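Acidocalcisomal pyrophosphatase (Trypanosoma brucei brucei, PDB 5C5V) probably hydrolyses inorganic diphosphate to phosphate with magnesium as cofactor, and carries an EF-hand region in addition to its pyrophosphatase domain. Local coordinates at residues N53-D56 / E62-W65. Numbering follows the deposited sequence.
Sequences NAID and EKFW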
loop_
_atom_site.group_PDB
_atom_site.type_symbol
_atom_site.label_atom_id
_atom_site.label_comp_id
_atom_site.label_asym_id
_atom_site.label_seq_id
_atom_site.Cartn_x
_atom_site.Cartn_y
_atom_site.Cartn_z
ATOM N N ASN A 53 29.330 49.916 7.271
ATOM C CA ASN A 53 30.369 50.134 6.267
ATOM C C ASN A 53 31.788 50.015 6.836
ATOM O O ASN A 53 32.700 49.521 6.157
ATOM C CB ASN A 53 30.229 51.522 5.634
ATOM C CG ASN A 53 29.012 51.648 4.744
ATOM O OD1 ASN A 53 28.469 50.647 4.262
ATOM N ND2 ASN A 53 28.592 52.898 4.494
ATOM N N ALA A 54 31.964 50.458 8.080
ATOM C CA ALA A 54 33.272 50.427 8.730
ATOM C C ALA A 54 33.672 49.036 9.215
ATOM O O ALA A 54 34.694 48.891 9.887
ATOM C CB ALA A 54 33.298 51.391 9.887
ATOM N N ILE A 55 32.872 48.023 8.896
ATOM C CA ILE A 55 33.258 46.649 9.202
ATOM C C ILE A 55 34.298 46.228 8.176
ATOM O O ILE A 55 34.293 46.717 7.041
ATOM C CB ILE A 55 32.068 45.672 9.179
ATOM C CG1 ILE A 55 31.115 45.967 10.334
ATOM C CG2 ILE A 55 32.547 44.238 9.289
ATOM C CD1 ILE A 55 30.088 44.889 10.553
ATOM N N ASP A 56 35.212 45.355 8.581
ATOM C CA ASP A 56 36.345 45.028 7.728
ATOM C C ASP A 56 36.063 43.764 6.922
ATOM O O ASP A 56 35.800 42.713 7.487
ATOM C CB ASP A 56 37.625 44.888 8.566
ATOM C CG ASP A 56 38.775 44.281 7.781
ATOM O OD1 ASP A 56 39.577 45.041 7.206
ATOM O OD2 ASP A 56 38.874 43.030 7.739
ATOM N N GLU A 62 28.127 36.455 11.164
ATOM C CA GLU A 62 28.803 36.500 12.453
ATOM C C GLU A 62 29.262 37.918 12.782
ATOM O O GLU A 62 29.184 38.342 13.925
ATOM C CB GLU A 62 29.988 35.531 12.473
ATOM C CG GLU A 62 30.310 34.960 13.853
ATOM C CD GLU A 62 29.127 34.256 14.507
ATOM O OE1 GLU A 62 28.447 33.459 13.827
ATOM O OE2 GLU A 62 28.881 34.487 15.717
ATOM N N LYS A 63 29.721 38.657 11.780
ATOM C CA LYS A 63 30.118 40.038 12.009
ATOM C C LYS A 63 28.895 40.933 12.129
ATOM O O LYS A 63 28.890 41.881 12.900
ATOM C CB LYS A 63 31.015 40.555 10.885
ATOM C CG LYS A 63 32.250 39.717 10.595
ATOM C CD LYS A 63 33.220 40.496 9.707
ATOM C CE LYS A 63 34.094 39.594 8.838
ATOM N NZ LYS A 63 34.943 40.449 7.935
ATOM N N PHE A 64 27.849 40.623 11.376
ATOM C CA PHE A 64 26.610 41.373 11.481
ATOM C C PHE A 64 26.033 41.239 12.885
ATOM O O PHE A 64 25.558 42.218 13.461
ATOM C CB PHE A 64 25.600 40.895 10.437
ATOM C CG PHE A 64 24.248 41.540 10.562
ATOM C CD1 PHE A 64 24.037 42.833 10.119
ATOM C CD2 PHE A 64 23.187 40.844 11.122
ATOM C CE1 PHE A 64 22.792 43.421 10.240
ATOM C CE2 PHE A 64 21.943 41.423 11.238
ATOM C CZ PHE A 64 21.746 42.716 10.798
ATOM N N TRP A 65 26.089 40.024 13.432
ATOM C CA TRP A 65 25.636 39.772 14.795
ATOM C C TRP A 65 26.445 40.603 15.785
ATOM O O TRP A 65 25.886 41.205 16.696
ATOM C CB TRP A 65 25.752 38.292 15.134
ATOM C CG TRP A 65 25.288 37.910 16.525
ATOM C CD1 TRP A 65 26.012 37.238 17.469
ATOM C CD2 TRP A 65 23.997 38.150 17.110
ATOM N NE1 TRP A 65 25.257 37.052 18.605
ATOM C CE2 TRP A 65 24.018 37.602 18.410
ATOM C CE3 TRP A 65 22.830 38.773 16.662
ATOM C CZ2 TRP A 65 22.918 37.654 19.263
ATOM C CZ3 TRP A 65 21.740 38.830 17.514
ATOM C CH2 TRP A 65 21.791 38.271 18.798
#
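K63 reaches from its helix to the loop at I55 and D56, with one polar and one apolar contact. The polar contact is a hydrogen bond from K63 NZ to the backbone carbonyl O of D56 at 2.5 Å, which is very short for such a pair, so the exact length is doubtful. The ammonium meets the oxygen nearly head-on, with a C-O...NZ angle of about 161°. K63 gets there with CG anti to its own carbonyl carbon (chi1 -54°) and an extended chain beyond CG. The D56 carboxylate is not part of this bond. Its OD2 stays 4.7 Å from K63 NZ, so any attraction between the charges acts at a distance. A weak hydrogen bond to H58 O gives the ammonium a second backbone carbonyl.

The apolar contact is a single aliphatic pair. I55 CG2 lies 3.8 Å from K63 CD, and the two side chains meet at a slant. The ethyl branch of I55 instead touches backbone: it turns toward the helix, where CD1 is 4.0 Å from K63 O.

The contact is at the surface, away from the active site. It links the loop after helix 43-53 to the first turn of helix 61-69, with strand 59-60 between them in the chain. This helix-loop-helix order is consistent with an EF-hand. On another side of helix 61-69, F64 and W65 pack on helix 3-14.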